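Side-chain contacts in anabena Tic22 (Anabaena sp., PDB 4EV1), which is a Tic22-like protein that probably acts as a chaperone in protein transport in a thylakoid-bearing cyanobacterium: residues Y17-E22 with Q55-E60; Y89-Q94 with N100-A105; V158-L163 with Q169-Q174. All coordinates share one frame; numbering follows the deposited sequence.

In the fold
Contacts 1 and 3 are buried and wholly apolar: in each, a strand residue or two meets a helix through hydrocarbon alone. Contact 2 also joins a helix to a strand but lies at the surface, where glutamine, arginine and a bridging water join the leucines and phenylalanine. No element is used twice, although contacts 1 and 2 are neighbours, with Leu18 CD1 lying 4.1 Å from Phe104 CE2. Contact 3 stands apart, its centre about 31 Å from that of contact 1 and about 30 Å from that of contact 2, on the opposite side of the chain's centre. Sequence separation differs too: contact 1 spans 32 intervening residues, contacts 2 and 3 only five each.

Contact 1. Residues Y17-E22 with Q55-E60; sequences YLVTNE and QAFINE
The ring of Phe57 is the flat group through which helix residues 55-60 meet strand residues 17-20, and Val19 approaches it obliquely, with CG2 of the valine 3.9 Å from CD2 of the ring. The two side chains cross at about a right angle, and of the valine's methyls CG2 does the touching. Ile58, one residue further along the helix, meets the same valine in another way. It slides past Val19 in the opposite direction, and its CG1 lies 3.8 Å from Val19 CG1 and 4.0 Å from Val19 CG2. The isoleucine end atom CD1 continues over the valine, 4.1 Å from Val19 CG1. Both valine branches are thus engaged: CG1, anti to the backbone N (chi1 174°), lies along the isoleucine, while CG2 is shared between isoleucine and phenylalanine. A beta-branched residue suits this place, since it favours the extended backbone of a strand and offers two methyls to two neighbouring helix residues. No hydrogen bond crosses between the segments, and the contact rests on hydrophobic burial and van der Waals attraction. Thr20 follows the alternation of a strand and turns its CB away from the helix. Its hydroxyl OG1 donates to Asn21 O at 2.7 Å, in the carbonyl plane and on a lone pair, with a C=O...donor angle of 138°, and also hydrogen-bonds Thr81 OG1 of strand 79-84, so this buried polar group is satisfied. Leu78 packs on both Val19 and Ile58, and Tyr48 of strand 43-48 on both Val19 and Phe57. Strand 15-20 pairs antiparallel with strand 79-84, and helix 51-63 lies against it, with Tyr17 resting on Arg51 and Ala54 of that helix.

Contact 2. Residues Y89-Q94 with N100-A105; sequences YQQLQQ and NRLLFA
Leu92 points CG anti to its carbonyl carbon (chi1 -71°), and Phe104 has the same first torsion, which carries the leucine methyl CD2 to the rim of the ring. That methyl lies in the ring plane, 3.8 Å from Phe104 CD1, and also 3.6 Å from Leu102 O. Leu103 CD2 lies farther off, 4.4 Å from Leu92 CD2. Gln91, its chain extended, brings NE2 to another part of the same ring's edge, 4.2 Å from Phe104 CZ, with amide and ring planes 65° apart. A glutamine suits this half-open site because its amide can use water: NE2 donates to a water at 2.8 Å, which in turn donates to Leu102 O at 2.7 Å, a bridge from helix to strand. In one of its two conformers Arg101, bent at chi3, crosses Leu92 at about a right angle with NH1 3.4 Å from Leu92 CD2, and its NH2 makes a weak hydrogen bond to Leu102 O. An alanine at Leu92 would probably open a gap beside the rim of Phe104 and deprive Arg101 of the methyl it packs against. Helical segment 89-94 runs at 138° to strand residues 102-105, Leu102 and Phe104 also touch strand 43-48, beside which strand 102-107 runs parallel, and Tyr89 looks the other way, onto helices 4-11 and 189-198.

Contact 3. Residues V158-L163 with Q169-Q174; sequences VVPLFL and QGLLGQ
Leu171 brings one methyl, CD2, to the strand, and Pro160 and Phe162 receive it together. CD2 of the leucine lies 4.0 Å from Phe162 CE2, at the ring edge and near its plane, and 4.1 Å from Pro160 CG. These two strand atoms are themselves neighbours, with Pro160 CG 3.7 Å from Phe162 CE2, so the methyl sits against a joint surface made by two residues that, being two apart, face the same side of the strand. Leu171 crosses each of them at about a right angle and touches each with CD2 alone. Its CG is anti to the backbone N (chi1 -177°), which swings the branch out from the helix; the other methyl, CD1, takes no part. The close part of the contact is therefore this three-residue cluster, all of it buried, while the backbones remain far apart, with Pro160 CA 9.7 Å from Leu171 CA. A leucine, branched at CG, suits this separation, since it carries a methyl well out from the helix backbone, and the bulky ring of phenylalanine helps to span it from the strand side. The helix is very different on its solvent side, where Gln169, Gly173 and Gln174 are exposed and make no contact with the strand. Proline, lacking an N-H, fits between Val159 and Leu161, which carry the backbone bonds to Gln206 and to strand 207-210. Helix 165-175, which follows strand 156-162 after a short turn, packs over the sheet in which that strand lies between 149-151 and 207-210: Ile149 touches both Pro160 and Leu171, Val210 touches Pro160 and Phe162, and Leu171 also reaches Val138 of strand 134-139.

Contact 1. Residues Y17-E22 with Q55-E60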
loop_
_atom_site.group_PDB
_atom_site.type_symbol
_atom_site.label_atom_id
_atom_site.label_comp_id
_atom_site.label_asym_id
_atom_site.label_seq_id
_atom_site.Cartn_x
_atom_site.Cartn_y
_atom_site.Cartn_z
ATOM N N TYR A 17 7.643 2.914 -0.989
ATOM C CA TYR A 17 8.864 3.769 -1.144
ATOM C C TYR A 17 9.301 4.374 0.211
ATOM O O TYR A 17 8.530 5.024 0.869
ATOM C CB TYR A 17 8.564 4.819 -2.193
ATOM C CG TYR A 17 8.130 4.180 -3.485
ATOM C CD1 TYR A 17 9.047 3.545 -4.300
ATOM C CD2 TYR A 17 6.808 4.157 -3.865
ATOM C CE1 TYR A 17 8.666 2.937 -5.475
ATOM C CE2 TYR A 17 6.404 3.522 -5.050
ATOM C CZ TYR A 17 7.360 2.896 -5.849
ATOM O OH TYR A 17 7.002 2.280 -7.036
ATOM N N LEU A 18 10.513 4.060 0.645
ATOM C CA LEU A 18 11.071 4.506 1.874
ATOM C C LEU A 18 12.096 5.576 1.569
ATOM O O LEU A 18 12.694 5.565 0.475
ATOM C CB LEU A 18 11.738 3.353 2.593
ATOM C CG LEU A 18 10.818 2.217 3.067
ATOM C CD1 LEU A 18 11.658 1.278 3.957
ATOM C CD2 LEU A 18 9.523 2.739 3.805
ATOM N N VAL A 19 12.199 6.547 2.463
ATOM C CA VAL A 19 13.284 7.520 2.421
ATOM C C VAL A 19 14.442 6.976 3.244
ATOM O O VAL A 19 14.332 6.762 4.481
ATOM C CB VAL A 19 12.856 8.906 2.911
ATOM C CG1 VAL A 19 14.088 9.858 2.989
ATOM C CG2 VAL A 19 11.810 9.499 2.011
ATOM N N THR A 20 15.562 6.751 2.567
ATOM C CA THR A 20 16.686 5.993 3.159
ATOM C C THR A 20 18.019 6.608 2.864
ATOM O O THR A 20 18.090 7.481 2.004
ATOM C CB THR A 20 16.731 4.542 2.682
ATOM O OG1 THR A 20 17.257 4.462 1.359
ATOM C CG2 THR A 20 15.356 3.867 2.701
ATOM N N ASN A 21 19.083 6.162 3.545
ATOM C CA ASN A 21 20.429 6.510 3.102
ATOM C C ASN A 21 20.811 5.632 1.910
ATOM O O ASN A 21 19.973 4.843 1.384
ATOM C CB ASN A 21 21.486 6.489 4.262
ATOM C CG ASN A 21 21.786 5.098 4.774
ATOM O OD1 ASN A 21 21.324 4.106 4.229
ATOM N ND2 ASN A 21 22.591 5.024 5.819
ATOM N N GLU A 22 22.055 5.735 1.480
ATOM C CA GLU A 22 22.515 5.007 0.308
ATOM C C GLU A 22 22.602 3.477 0.560
ATOM O O GLU A 22 22.650 2.705 -0.372
ATOM C CB GLU A 22 23.856 5.575 -0.186
ATOM C CG GLU A 22 25.081 5.074 0.601
ATOM C CD GLU A 22 25.310 5.721 1.981
ATOM O OE1 GLU A 22 24.474 6.547 2.459
ATOM O OE2 GLU A 22 26.369 5.376 2.587
ATOM N N GLN A 55 10.203 11.273 -3.154
ATOM C CA GLN A 55 11.252 12.088 -3.673
ATOM C C GLN A 55 11.043 13.580 -3.362
ATOM O O GLN A 55 12.016 14.282 -3.076
ATOM C CB GLN A 55 11.446 11.837 -5.156
ATOM C CG GLN A 55 12.755 12.482 -5.694
ATOM C CD GLN A 55 14.041 11.967 -5.077
ATOM O OE1 GLN A 55 14.851 12.755 -4.487
ATOM N NE2 GLN A 55 14.253 10.685 -5.168
ATOM N N ALA A 56 9.796 14.032 -3.393
ATOM C CA ALA A 56 9.466 15.437 -3.146
ATOM C C ALA A 56 9.841 15.780 -1.707
ATOM O O ALA A 56 10.363 16.861 -1.422
ATOM C CB ALA A 56 7.960 15.672 -3.418
ATOM N N PHE A 57 9.574 14.851 -0.800
ATOM C CA PHE A 57 9.963 14.993 0.595
ATOM C C PHE A 57 11.470 15.190 0.738
ATOM O O PHE A 57 11.922 16.128 1.391
ATOM C CB PHE A 57 9.456 13.829 1.443
ATOM C CG PHE A 57 9.968 13.860 2.832
ATOM C CD1 PHE A 57 9.454 14.768 3.739
ATOM C CD2 PHE A 57 11.036 13.075 3.212
ATOM C CE1 PHE A 57 9.936 14.839 4.997
ATOM C CE2 PHE A 57 11.515 13.151 4.501
ATOM C CZ PHE A 57 10.957 14.027 5.390
ATOM N N ILE A 58 12.253 14.340 0.071
ATOM C CA ILE A 58 13.700 14.506 0.046
ATOM C C ILE A 58 14.088 15.881 -0.548
ATOM O O ILE A 58 14.937 16.586 0.003
ATOM C CB ILE A 58 14.373 13.369 -0.768
ATOM C CG1 ILE A 58 14.140 12.020 -0.097
ATOM C CG2 ILE A 58 15.866 13.678 -0.946
ATOM C CD1 ILE A 58 14.539 10.761 -0.976
ATOM N N ASN A 59 13.491 16.261 -1.671
ATOM C CA ASN A 59 13.851 17.517 -2.347
ATOM C C ASN A 59 13.552 18.701 -1.429
ATOM O O ASN A 59 14.345 19.647 -1.316
ATOM C CB ASN A 59 13.131 17.665 -3.712
ATOM C CG ASN A 59 13.530 16.567 -4.707
ATOM O OD1 ASN A 59 14.502 15.823 -4.489
ATOM N ND2 ASN A 59 12.758 16.425 -5.774
ATOM N N GLU A 60 12.441 18.612 -0.728
ATOM C CA GLU A 60 12.070 19.649 0.246
ATOM C C GLU A 60 13.118 19.790 1.347
ATOM O O GLU A 60 13.592 20.901 1.648
ATOM C CB GLU A 60 10.718 19.298 0.841
ATOM C CG GLU A 60 9.923 20.478 1.331
ATOM C CD GLU A 60 8.563 20.060 1.815
ATOM O OE1 GLU A 60 8.043 18.997 1.355
ATOM O OE2 GLU A 60 8.020 20.789 2.670
#

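Contact 2. Residues Y89-Q94 with N100-A105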
loop_
_atom_site.group_PDB
_atom_site.type_symbol
_atom_site.label_atom_id
_atom_site.label_comp_id
_atom_site.label_asym_id
_atom_site.label_seq_id
_atom_site.Cartn_x
_atom_site.Cartn_y
_atom_site.Cartn_z
ATOM N N TYR A 89 5.456 -6.013 5.943
ATOM C CA TYR A 89 4.474 -6.797 6.698
ATOM C C TYR A 89 5.192 -7.871 7.564
ATOM O O TYR A 89 5.039 -7.924 8.789
ATOM C CB TYR A 89 3.516 -7.502 5.725
ATOM C CG TYR A 89 2.553 -8.485 6.391
ATOM C CD1 TYR A 89 1.545 -8.036 7.220
ATOM C CD2 TYR A 89 2.684 -9.859 6.189
ATOM C CE1 TYR A 89 0.659 -8.944 7.843
ATOM C CE2 TYR A 89 1.833 -10.764 6.790
ATOM C CZ TYR A 89 0.804 -10.309 7.601
ATOM O OH TYR A 89 -0.042 -11.229 8.190
ATOM N N GLN A 90 6.019 -8.677 6.908
ATOM C CA GLN A 90 6.749 -9.748 7.583
ATOM C C GLN A 90 7.640 -9.224 8.686
ATOM O O GLN A 90 7.633 -9.737 9.808
ATOM C CB GLN A 90 7.544 -10.555 6.542
ATOM C CG GLN A 90 8.368 -11.691 7.128
ATOM C CD GLN A 90 9.196 -12.365 6.073
ATOM O OE1 GLN A 90 10.207 -11.817 5.591
ATOM N NE2 GLN A 90 8.770 -13.544 5.681
ATOM N N GLN A 91 8.363 -8.150 8.403
ATOM C CA GLN A 91 9.209 -7.560 9.407
ATOM C C GLN A 91 8.389 -7.118 10.638
ATOM O O GLN A 91 8.793 -7.348 11.794
ATOM C CB GLN A 91 10.000 -6.399 8.839
ATOM C CG GLN A 91 10.878 -5.767 9.887
ATOM C CD GLN A 91 11.849 -4.755 9.371
ATOM O OE1 GLN A 91 12.520 -4.963 8.362
ATOM N NE2 GLN A 91 11.952 -3.641 10.086
ATOM N N LEU A 92 7.250 -6.483 10.405
ATOM C CA LEU A 92 6.401 -6.040 11.526
ATOM C C LEU A 92 5.899 -7.247 12.334
ATOM O O LEU A 92 5.859 -7.179 13.562
ATOM C CB LEU A 92 5.246 -5.152 11.059
ATOM C CG LEU A 92 5.631 -3.755 10.574
ATOM C CD1 LEU A 92 4.449 -3.107 9.811
ATOM C CD2 LEU A 92 6.084 -2.893 11.774
ATOM N N GLN A 93 5.580 -8.351 11.660
ATOM C CA GLN A 93 5.113 -9.555 12.358
ATOM C C GLN A 93 6.249 -10.192 13.188
ATOM O O GLN A 93 6.010 -10.637 14.323
ATOM C CB GLN A 93 4.496 -10.582 11.387
ATOM C CG GLN A 93 3.204 -10.134 10.692
ATOM C CD GLN A 93 2.013 -10.108 11.647
ATOM O OE1 GLN A 93 1.801 -9.125 12.376
ATOM N NE2 GLN A 93 1.243 -11.200 11.666
ATOM N N GLN A 94 7.477 -10.129 12.681
ATOM C CA GLN A 94 8.647 -10.780 13.313
ATOM C C GLN A 94 9.394 -9.923 14.337
ATOM O O GLN A 94 10.267 -10.418 15.073
ATOM C CB GLN A 94 9.628 -11.246 12.216
ATOM C CG GLN A 94 9.054 -12.320 11.339
ATOM C CD GLN A 94 9.926 -12.644 10.138
ATOM O OE1 GLN A 94 10.833 -11.891 9.784
ATOM N NE2 GLN A 94 9.631 -13.760 9.485
ATOM N N ASN A 100 12.157 -1.801 20.990
ATOM C CA ASN A 100 12.827 -0.905 20.058
ATOM C C ASN A 100 12.600 -1.178 18.533
ATOM O O ASN A 100 13.371 -0.735 17.682
ATOM C CB ASN A 100 14.313 -0.875 20.400
ATOM C CG ASN A 100 14.587 -0.241 21.776
ATOM O OD1 ASN A 100 15.005 0.918 21.869
ATOM N ND2 ASN A 100 14.341 -1.003 22.845
ATOM N N ARG A 101 11.516 -1.875 18.213
ATOM C CA ARG A 101 11.154 -2.173 16.824
ATOM C C ARG A 101 10.930 -0.902 16.006
ATOM O O ARG A 101 10.561 0.140 16.539
ATOM C CB ARG A 101 9.902 -3.051 16.770
ATOM C CG ARG A 101 8.623 -2.345 17.257
ATOM C CD ARG A 101 7.597 -3.298 17.871
ATOM N NE ARG A 101 6.622 -3.825 16.917
ATOM C CZ ARG A 101 6.724 -3.747 15.592
ATOM N NH1 ARG A 101 5.772 -4.271 14.834
ATOM N NH2 ARG A 101 7.774 -3.161 15.022
ATOM N N LEU A 102 11.181 -0.991 14.702
ATOM C CA LEU A 102 10.846 0.077 13.771
ATOM C C LEU A 102 9.374 -0.023 13.364
ATOM O O LEU A 102 8.915 -1.064 12.895
ATOM C CB LEU A 102 11.733 0.019 12.496
ATOM C CG LEU A 102 11.443 1.032 11.359
ATOM C CD1 LEU A 102 11.695 2.461 11.817
ATOM C CD2 LEU A 102 12.317 0.713 10.127
ATOM N N LEU A 103 8.656 1.095 13.481
ATOM C CA LEU A 103 7.292 1.199 13.023
ATOM C C LEU A 103 7.260 1.971 11.703
ATOM O O LEU A 103 8.168 2.709 11.404
ATOM C CB LEU A 103 6.443 1.892 14.077
ATOM C CG LEU A 103 6.435 1.189 15.454
ATOM C CD1 LEU A 103 5.500 1.892 16.433
ATOM C CD2 LEU A 103 5.998 -0.262 15.311
ATOM N N PHE A 104 6.202 1.800 10.942
ATOM C CA PHE A 104 6.018 2.481 9.669
ATOM C C PHE A 104 4.662 3.191 9.628
ATOM O O PHE A 104 3.611 2.599 9.977
ATOM C CB PHE A 104 6.036 1.472 8.517
ATOM C CG PHE A 104 7.283 0.686 8.397
ATOM C CD1 PHE A 104 7.538 -0.381 9.245
ATOM C CD2 PHE A 104 8.210 0.985 7.388
ATOM C CE1 PHE A 104 8.724 -1.134 9.107
ATOM C CE2 PHE A 104 9.366 0.258 7.258
ATOM C CZ PHE A 104 9.633 -0.799 8.119
ATOM N N ALA A 105 4.668 4.446 9.184
ATOM C CA ALA A 105 3.451 5.190 8.890
ATOM C C ALA A 105 3.303 5.225 7.385
ATOM O O ALA A 105 4.312 5.470 6.712
ATOM C CB ALA A 105 3.567 6.592 9.435
HETATM O O HOH W 1 10.213 -3.326 12.208
#

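Contact 3. Residues V158-L163 with Q169-Q174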
loop_
_atom_site.group_PDB
_atom_site.type_symbol
_atom_site.label_atom_id
_atom_site.label_comp_id
_atom_site.label_asym_id
_atom_site.label_seq_id
_atom_site.Cartn_x
_atom_site.Cartn_y
_atom_site.Cartn_z
ATOM N N VAL A 158 -8.089 -14.222 -11.637
ATOM C CA VAL A 158 -7.786 -13.505 -10.394
ATOM C C VAL A 158 -8.854 -12.453 -10.121
ATOM O O VAL A 158 -9.549 -11.994 -11.045
ATOM C CB VAL A 158 -6.381 -12.869 -10.448
ATOM C CG1 VAL A 158 -5.316 -13.957 -10.686
ATOM C CG2 VAL A 158 -6.316 -11.808 -11.520
ATOM N N VAL A 159 -9.010 -12.101 -8.845
ATOM C CA VAL A 159 -9.863 -11.004 -8.422
ATOM C C VAL A 159 -8.941 -9.826 -8.025
ATOM O O VAL A 159 -8.305 -9.864 -6.963
ATOM C CB VAL A 159 -10.749 -11.372 -7.237
ATOM C CG1 VAL A 159 -11.502 -10.149 -6.777
ATOM C CG2 VAL A 159 -11.764 -12.534 -7.611
ATOM N N PRO A 160 -8.860 -8.789 -8.871
ATOM C CA PRO A 160 -7.870 -7.737 -8.648
ATOM C C PRO A 160 -8.331 -6.666 -7.686
ATOM O O PRO A 160 -9.378 -6.088 -7.904
ATOM C CB PRO A 160 -7.722 -7.121 -10.032
ATOM C CG PRO A 160 -9.047 -7.274 -10.629
ATOM C CD PRO A 160 -9.587 -8.575 -10.131
ATOM N N LEU A 161 -7.524 -6.360 -6.671
ATOM C CA LEU A 161 -7.741 -5.206 -5.822
ATOM C C LEU A 161 -6.744 -4.066 -6.196
ATOM O O LEU A 161 -5.517 -4.178 -6.047
ATOM C CB LEU A 161 -7.634 -5.590 -4.362
ATOM C CG LEU A 161 -8.369 -6.856 -3.912
ATOM C CD1 LEU A 161 -8.078 -7.173 -2.436
ATOM C CD2 LEU A 161 -9.839 -6.706 -4.152
ATOM N N PHE A 162 -7.284 -2.969 -6.707
ATOM C CA PHE A 162 -6.454 -1.914 -7.259
ATOM C C PHE A 162 -6.092 -0.894 -6.214
ATOM O O PHE A 162 -6.953 -0.414 -5.456
ATOM C CB PHE A 162 -7.161 -1.222 -8.418
ATOM C CG PHE A 162 -7.526 -2.162 -9.551
ATOM C CD1 PHE A 162 -6.561 -2.566 -10.486
ATOM C CD2 PHE A 162 -8.805 -2.668 -9.658
ATOM C CE1 PHE A 162 -6.899 -3.445 -11.524
ATOM C CE2 PHE A 162 -9.152 -3.528 -10.692
ATOM C CZ PHE A 162 -8.211 -3.919 -11.619
ATOM N N LEU A 163 -4.827 -0.512 -6.209
ATOM C CA LEU A 163 -4.387 0.602 -5.376
ATOM C C LEU A 163 -4.715 1.945 -6.051
ATOM O O LEU A 163 -4.684 3.012 -5.399
ATOM C CB LEU A 163 -2.896 0.505 -5.085
ATOM C CG LEU A 163 -2.395 -0.372 -3.932
ATOM C CD1 LEU A 163 -2.939 0.150 -2.563
ATOM C CD2 LEU A 163 -2.698 -1.848 -4.120
ATOM N N GLN A 169 -11.635 1.941 -12.502
ATOM C CA GLN A 169 -12.626 2.564 -13.405
ATOM C C GLN A 169 -12.517 1.939 -14.782
ATOM O O GLN A 169 -13.526 1.780 -15.490
ATOM C CB GLN A 169 -12.460 4.090 -13.501
ATOM C CG GLN A 169 -13.385 4.912 -12.570
ATOM C CD GLN A 169 -14.850 4.980 -13.042
ATOM O OE1 GLN A 169 -15.778 4.882 -12.229
ATOM N NE2 GLN A 169 -15.058 5.141 -14.347
ATOM N N GLY A 170 -11.293 1.573 -15.156
ATOM C CA GLY A 170 -11.049 0.880 -16.413
ATOM C C GLY A 170 -11.799 -0.428 -16.507
ATOM O O GLY A 170 -12.489 -0.664 -17.492
ATOM N N LEU A 171 -11.668 -1.280 -15.486
ATOM C CA LEU A 171 -12.398 -2.560 -15.426
ATOM C C LEU A 171 -13.909 -2.373 -15.325
ATOM O O LEU A 171 -14.666 -3.070 -15.998
ATOM C CB LEU A 171 -11.926 -3.409 -14.243
ATOM C CG LEU A 171 -12.549 -4.814 -14.080
ATOM C CD1 LEU A 171 -12.339 -5.709 -15.294
ATOM C CD2 LEU A 171 -11.950 -5.474 -12.845
ATOM N N LEU A 172 -14.342 -1.409 -14.509
ATOM C CA LEU A 172 -15.757 -1.051 -14.440
ATOM C C LEU A 172 -16.321 -0.833 -15.850
ATOM O O LEU A 172 -17.314 -1.459 -16.233
ATOM C CB LEU A 172 -15.969 0.206 -13.602
ATOM C CG LEU A 172 -17.423 0.652 -13.468
ATOM C CD1 LEU A 172 -18.268 -0.519 -13.014
ATOM C CD2 LEU A 172 -17.532 1.829 -12.521
ATOM N N GLY A 173 -15.641 0.022 -16.616
ATOM C CA GLY A 173 -15.994 0.311 -18.014
ATOM C C GLY A 173 -16.177 -0.927 -18.882
ATOM O O GLY A 173 -17.081 -0.964 -19.713
ATOM N N GLN A 174 -15.350 -1.955 -18.676
ATOM C CA GLN A 174 -15.461 -3.219 -19.439
ATOM C C GLN A 174 -16.652 -4.078 -19.004
ATOM O O GLN A 174 -17.174 -4.857 -19.797
ATOM C CB GLN A 174 -14.193 -4.066 -19.324
ATOM C CG GLN A 174 -12.976 -3.497 -20.043
ATOM C CD GLN A 174 -11.675 -4.169 -19.622
ATOM O OE1 GLN A 174 -11.540 -5.390 -19.686
ATOM N NE2 GLN A 174 -10.706 -3.369 -19.193
#